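Local coordinates for sensor protein (Haloarcula marismortui ATCC 43049, PDB 3BWL) that is probably a sensor histidine kinase that phosphorylates a protein histidine with ATP, represented here by its PAS domain with an indole-3-carbaldehyde bound, at residues Asp28-Cys40 with Arg109-Arg123. Sequence-based numbering, arbitrary orientation. Where two conformers were deposited one is given.
Sequences DMIDVLDADGTIC and RFNLEGEDRFLAISR. With I3A (1H-indole-3-carbaldehyde), chain F.
Two first torsions bring Asp28 and Arg123 together: the arginine CG stands opposite its own backbone N (chi1 -179°), while the carboxylate of Asp28 swings beside the backbone N (chi1 -67°). The guanidinium then grips one oxygen side-on, Arg123 NH2 to Asp28 OD2 at 2.9 Å and Arg123 NE to the same OD2 at 3.1 Å, with OD2 near the guanidinium plane and the two flat groups 32° apart. OD1 of Asp28 is held by His106 of the second subunit, and Arg123 NH1 pairs with Glu104 of that subunit, placing this salt bridge at the dimer interface. A leucine in place of Arg123 would probably leave the Asp28 carboxylate without its charged mate and Glu104 of the second subunit without this salt bridge. From here strands 29-33 and 115-123 run antiparallel, with paired backbone bonds at Met29-Ser122, Asp31-Ala120 and Leu33-Phe118; Ala120 N to Asp31 O, at 2.9 Å, is nearly straight. On one face Ile30 CG2 presses on Leu119 CD1 at 3.4 Å, tighter than usual for carbons, and Ile121 lies alongside Ile30. The other face carries Asp31, whose OD2 comes 2.7 Å from the aldehyde O of I3A, close enough that the acid is probably protonated and donates to the aldehyde oxygen; Ala120 CB and Leu33 CD1 flank that oxygen. A water lies 2.7 Å from Asp31 OD1 and also bonds Ser122 OG, which is hydrogen-bonded to Tyr93 as well. This pairing of the first and last strands, in sheet order 2-1-5-4-3, is characteristic of the PAS fold, and its ligand-facing side forms part of the indole-carbaldehyde pocket.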
loop_
_atom_site.group_PDB
_atom_site.type_symbol
_atom_site.label_atom_id
_atom_site.label_comp_id
_atom_site.label_asym_id
_atom_site.label_seq_id
_atom_site.Cartn_x
_atom_site.Cartn_y
_atom_site.Cartn_z
ATOM N N ASP A 28 2.848 -5.350 3.238
ATOM C CA ASP A 28 3.771 -4.505 4.000
ATOM C C ASP A 28 3.004 -3.605 4.972
ATOM O O ASP A 28 1.828 -3.298 4.779
ATOM C CB ASP A 28 4.637 -3.639 3.072
ATOM C CG ASP A 28 5.603 -4.460 2.239
ATOM O OD1 ASP A 28 6.249 -5.392 2.754
ATOM O OD2 ASP A 28 5.713 -4.170 1.035
HETATM N N MSE A 29 3.668 -3.257 6.066
HETATM C CA MSE A 29 3.052 -2.435 7.126
HETATM C C MSE A 29 2.904 -1.006 6.621
HETATM O O MSE A 29 3.800 -0.514 5.892
HETATM C CB MSE A 29 3.969 -2.427 8.341
HETATM C CG MSE A 29 4.274 -3.837 8.840
HETATM SE SE MSE A 29 5.777 -3.881 10.051
HETATM C CE MSE A 29 5.120 -2.733 11.435
ATOM N N ILE A 30 1.790 -0.343 6.995
ATOM C CA ILE A 30 1.576 1.055 6.637
ATOM C C ILE A 30 1.250 1.894 7.885
ATOM O O ILE A 30 0.420 1.500 8.706
ATOM C CB ILE A 30 0.389 1.180 5.682
ATOM C CG1 ILE A 30 0.615 0.310 4.442
ATOM C CG2 ILE A 30 0.188 2.704 5.304
ATOM C CD1 ILE A 30 -0.606 0.331 3.429
ATOM N N ASP A 31 1.904 3.039 8.043
ATOM C CA ASP A 31 1.475 3.980 9.057
ATOM C C ASP A 31 1.493 5.363 8.426
ATOM O O ASP A 31 2.212 5.601 7.415
ATOM C CB ASP A 31 2.366 3.933 10.314
ATOM C CG ASP A 31 3.820 4.307 10.030
ATOM O OD1 ASP A 31 4.636 3.410 9.706
ATOM O OD2 ASP A 31 4.169 5.519 10.197
ATOM N N VAL A 32 0.660 6.232 8.984
ATOM C CA VAL A 32 0.565 7.641 8.594
ATOM C C VAL A 32 0.955 8.483 9.807
ATOM O O VAL A 32 0.406 8.264 10.905
ATOM C CB VAL A 32 -0.889 8.011 8.115
ATOM C CG1 VAL A 32 -0.949 9.484 7.691
ATOM C CG2 VAL A 32 -1.274 7.119 6.928
ATOM N N LEU A 33 1.880 9.423 9.601
ATOM C CA LEU A 33 2.393 10.270 10.701
ATOM C C LEU A 33 2.064 11.721 10.436
ATOM O O LEU A 33 1.924 12.142 9.283
ATOM C CB LEU A 33 3.928 10.169 10.837
ATOM C CG LEU A 33 4.538 8.778 10.966
ATOM C CD1 LEU A 33 6.057 8.969 11.122
ATOM C CD2 LEU A 33 3.891 8.022 12.167
ATOM N N ASP A 34 1.921 12.498 11.496
ATOM C CA ASP A 34 1.909 13.945 11.296
ATOM C C ASP A 34 3.342 14.479 11.385
ATOM O O ASP A 34 4.289 13.700 11.592
ATOM C CB ASP A 34 0.935 14.650 12.251
ATOM C CG ASP A 34 1.401 14.654 13.694
ATOM O OD1 ASP A 34 2.598 14.409 13.963
ATOM O OD2 ASP A 34 0.548 14.972 14.568
ATOM N N ALA A 35 3.517 15.793 11.227
ATOM C CA ALA A 35 4.889 16.344 11.131
ATOM C C ALA A 35 5.697 16.204 12.430
ATOM O O ALA A 35 6.926 16.355 12.431
ATOM C CB ALA A 35 4.848 17.822 10.656
ATOM N N ASP A 36 5.008 15.910 13.529
ATOM C CA ASP A 36 5.641 15.704 14.830
ATOM C C ASP A 36 5.991 14.227 15.085
ATOM O O ASP A 36 6.632 13.897 16.080
ATOM C CB ASP A 36 4.722 16.192 15.965
ATOM C CG ASP A 36 4.632 17.708 16.061
ATOM O OD1 ASP A 36 5.576 18.432 15.660
ATOM O OD2 ASP A 36 3.588 18.167 16.574
ATOM N N GLY A 37 5.598 13.349 14.176
ATOM C CA GLY A 37 5.921 11.931 14.345
ATOM C C GLY A 37 4.842 11.161 15.070
ATOM O O GLY A 37 5.034 9.967 15.376
ATOM N N THR A 38 3.704 11.803 15.304
ATOM C CA THR A 38 2.557 11.154 15.937
ATOM C C THR A 38 1.839 10.272 14.911
ATOM O O THR A 38 1.594 10.689 13.777
ATOM C CB THR A 38 1.590 12.183 16.567
ATOM O OG1 THR A 38 2.321 13.041 17.468
ATOM C CG2 THR A 38 0.425 11.476 17.305
ATOM N N ILE A 39 1.509 9.065 15.338
ATOM C CA ILE A 39 0.881 8.058 14.480
ATOM C C ILE A 39 -0.600 8.380 14.360
ATOM O O ILE A 39 -1.358 8.328 15.369
ATOM C CB ILE A 39 1.058 6.628 15.024
ATOM C CG1 ILE A 39 2.543 6.201 15.062
ATOM C CG2 ILE A 39 0.275 5.632 14.140
ATOM C CD1 ILE A 39 2.797 4.969 15.979
ATOM N N CYS A 40 -1.016 8.740 13.141
ATOM C CA CYS A 40 -2.377 9.162 12.876
ATOM C C CYS A 40 -3.268 8.013 12.379
ATOM O O CYS A 40 -4.477 7.979 12.650
ATOM C CB CYS A 40 -2.365 10.261 11.821
ATOM S SG CYS A 40 -1.645 11.782 12.421
ATOM N N ARG A 109 6.505 12.324 2.178
ATOM C CA ARG A 109 5.800 13.474 2.740
ATOM C C ARG A 109 4.801 13.884 1.665
ATOM O O ARG A 109 5.178 13.991 0.489
ATOM C CB ARG A 109 6.761 14.664 3.011
ATOM C CG ARG A 109 6.012 15.883 3.596
ATOM C CD ARG A 109 6.952 16.979 4.148
ATOM N NE ARG A 109 6.369 17.555 5.359
ATOM C CZ ARG A 109 7.048 18.091 6.374
ATOM N NH1 ARG A 109 8.372 18.190 6.346
ATOM N NH2 ARG A 109 6.382 18.540 7.425
ATOM N N PHE A 110 3.540 14.089 2.041
ATOM C CA PHE A 110 2.529 14.474 1.032
ATOM C C PHE A 110 1.341 15.138 1.662
ATOM O O PHE A 110 1.211 15.176 2.893
ATOM C CB PHE A 110 2.110 13.281 0.166
ATOM C CG PHE A 110 1.124 12.317 0.829
ATOM C CD1 PHE A 110 0.019 11.862 0.116
ATOM C CD2 PHE A 110 1.305 11.861 2.132
ATOM C CE1 PHE A 110 -0.862 10.942 0.692
ATOM C CE2 PHE A 110 0.417 10.948 2.713
ATOM C CZ PHE A 110 -0.652 10.500 1.985
ATOM N N ASN A 111 0.499 15.718 0.812
ATOM C CA ASN A 111 -0.671 16.414 1.281
ATOM C C ASN A 111 -1.809 15.419 1.272
ATOM O O ASN A 111 -2.220 14.935 0.212
ATOM C CB ASN A 111 -0.968 17.609 0.375
ATOM C CG ASN A 111 -2.123 18.422 0.874
ATOM O OD1 ASN A 111 -3.186 17.888 1.178
ATOM N ND2 ASN A 111 -1.923 19.723 0.977
ATOM N N LEU A 112 -2.296 15.083 2.457
ATOM C CA LEU A 112 -3.362 14.109 2.572
ATOM C C LEU A 112 -4.653 14.793 3.010
ATOM O O LEU A 112 -4.802 15.177 4.183
ATOM C CB LEU A 112 -2.999 12.987 3.553
ATOM C CG LEU A 112 -4.065 11.909 3.774
ATOM C CD1 LEU A 112 -4.350 11.111 2.459
ATOM C CD2 LEU A 112 -3.639 10.960 4.922
ATOM N N GLU A 113 -5.569 14.943 2.050
ATOM C CA GLU A 113 -6.854 15.652 2.270
ATOM C C GLU A 113 -6.609 16.973 3.002
ATOM O O GLU A 113 -7.208 17.228 4.066
ATOM C CB GLU A 113 -7.842 14.781 3.078
ATOM C CG GLU A 113 -8.076 13.320 2.576
ATOM C CD GLU A 113 -8.429 13.225 1.082
ATOM O OE1 GLU A 113 -7.499 13.282 0.233
ATOM O OE2 GLU A 113 -9.624 13.089 0.766
ATOM N N GLY A 114 -5.704 17.793 2.455
ATOM C CA GLY A 114 -5.385 19.098 3.031
ATOM C C GLY A 114 -4.364 19.177 4.163
ATOM O O GLY A 114 -3.931 20.279 4.527
ATOM N N GLU A 115 -3.942 18.017 4.692
ATOM C CA GLU A 115 -3.079 17.943 5.879
ATOM C C GLU A 115 -1.663 17.554 5.515
ATOM O O GLU A 115 -1.466 16.794 4.564
ATOM C CB GLU A 115 -3.619 16.903 6.856
ATOM C CG GLU A 115 -4.996 17.273 7.402
ATOM C CD GLU A 115 -4.881 18.182 8.589
ATOM O OE1 GLU A 115 -4.527 19.366 8.406
ATOM O OE2 GLU A 115 -5.116 17.705 9.721
ATOM N N ASP A 116 -0.698 18.067 6.281
ATOM C CA ASP A 116 0.710 17.761 6.061
ATOM C C ASP A 116 0.941 16.400 6.718
ATOM O O ASP A 116 0.895 16.277 7.943
ATOM C CB ASP A 116 1.598 18.860 6.690
ATOM C CG ASP A 116 3.111 18.598 6.514
ATOM O OD1 ASP A 116 3.565 17.976 5.514
ATOM O OD2 ASP A 116 3.868 19.045 7.405
ATOM N N ARG A 117 1.157 15.367 5.911
ATOM C CA ARG A 117 1.286 14.000 6.478
ATOM C C ARG A 117 2.475 13.253 5.902
ATOM O O ARG A 117 2.999 13.628 4.860
ATOM C CB ARG A 117 0.011 13.172 6.225
ATOM C CG ARG A 117 -1.224 13.686 7.004
ATOM C CD ARG A 117 -1.032 13.473 8.504
ATOM N NE ARG A 117 -2.184 13.898 9.292
ATOM C CZ ARG A 117 -2.277 15.082 9.890
ATOM N NH1 ARG A 117 -1.313 15.990 9.761
ATOM N NH2 ARG A 117 -3.355 15.376 10.611
ATOM N N PHE A 118 2.874 12.180 6.585
ATOM C CA PHE A 118 3.872 11.263 6.062
ATOM C C PHE A 118 3.236 9.864 5.966
ATOM O O PHE A 118 2.542 9.431 6.884
ATOM C CB PHE A 118 5.081 11.158 6.999
ATOM C CG PHE A 118 5.908 12.412 7.041
ATOM C CD1 PHE A 118 7.066 12.492 6.285
ATOM C CD2 PHE A 118 5.502 13.517 7.797
ATOM C CE1 PHE A 118 7.842 13.657 6.282
ATOM C CE2 PHE A 118 6.287 14.730 7.809
ATOM C CZ PHE A 118 7.448 14.768 7.052
ATOM N N LEU A 119 3.523 9.176 4.877
ATOM C CA LEU A 119 3.030 7.820 4.647
ATOM C C LEU A 119 4.262 6.940 4.600
ATOM O O LEU A 119 5.179 7.175 3.790
ATOM C CB LEU A 119 2.293 7.780 3.313
ATOM C CG LEU A 119 1.732 6.454 2.805
ATOM C CD1 LEU A 119 0.838 5.722 3.823
ATOM C CD2 LEU A 119 0.999 6.718 1.437
ATOM N N ALA A 120 4.281 5.924 5.463
ATOM C CA ALA A 120 5.427 5.027 5.627
ATOM C C ALA A 120 5.024 3.600 5.320
ATOM O O ALA A 120 4.101 3.077 5.892
ATOM C CB ALA A 120 5.992 5.118 7.037
ATOM N N ILE A 121 5.708 3.011 4.358
ATOM C CA ILE A 121 5.531 1.601 4.040
ATOM C C ILE A 121 6.793 0.862 4.541
ATOM O O ILE A 121 7.915 1.084 4.049
ATOM C CB ILE A 121 5.311 1.374 2.495
ATOM C CG1 ILE A 121 4.295 2.376 1.899
ATOM C CG2 ILE A 121 4.949 -0.070 2.215
ATOM C CD1 ILE A 121 2.914 2.412 2.527
ATOM N N SER A 122 6.613 0.003 5.527
ATOM C CA SER A 122 7.746 -0.748 6.138
ATOM C C SER A 122 7.782 -2.190 5.652
ATOM O O SER A 122 6.765 -2.909 5.722
ATOM C CB SER A 122 7.653 -0.697 7.668
ATOM O OG SER A 122 7.561 0.670 8.128
ATOM N N ARG A 123 8.933 -2.580 5.121
ATOM C CA ARG A 123 9.140 -3.925 4.601
ATOM C C ARG A 123 10.109 -4.690 5.515
ATOM O O ARG A 123 11.218 -4.232 5.754
ATOM C CB ARG A 123 9.666 -3.911 3.163
ATOM C CG ARG A 123 9.836 -5.305 2.696
ATOM C CD ARG A 123 9.944 -5.420 1.225
ATOM N NE ARG A 123 8.692 -4.973 0.590
ATOM C CZ ARG A 123 8.529 -5.025 -0.727
ATOM N NH1 ARG A 123 9.541 -5.521 -1.473
ATOM N NH2 ARG A 123 7.394 -4.601 -1.277
HETATM O O I3A F . 6.834 5.850 9.794
HETATM C "C3'" I3A F . 7.481 4.888 10.194
HETATM C C3 I3A F . 8.891 5.080 10.682
HETATM C C2 I3A F . 9.613 3.984 11.227
HETATM N N I3A F . 10.811 4.561 11.574
HETATM C C8 I3A F . 10.840 5.898 11.304
HETATM C C9 I3A F . 9.621 6.284 10.754
HETATM C C4 I3A F . 9.399 7.620 10.362
HETATM C C5 I3A F . 10.419 8.584 10.580
HETATM C C6 I3A F . 11.636 8.204 11.170
HETATM C C7 I3A F . 11.845 6.855 11.520
HETATM O O HOH W 1 4.925 1.216 8.079
HETATM O O HOH W 2 1.342 17.465 10.335
HETATM O O HOH W 3 8.172 17.454 9.947
#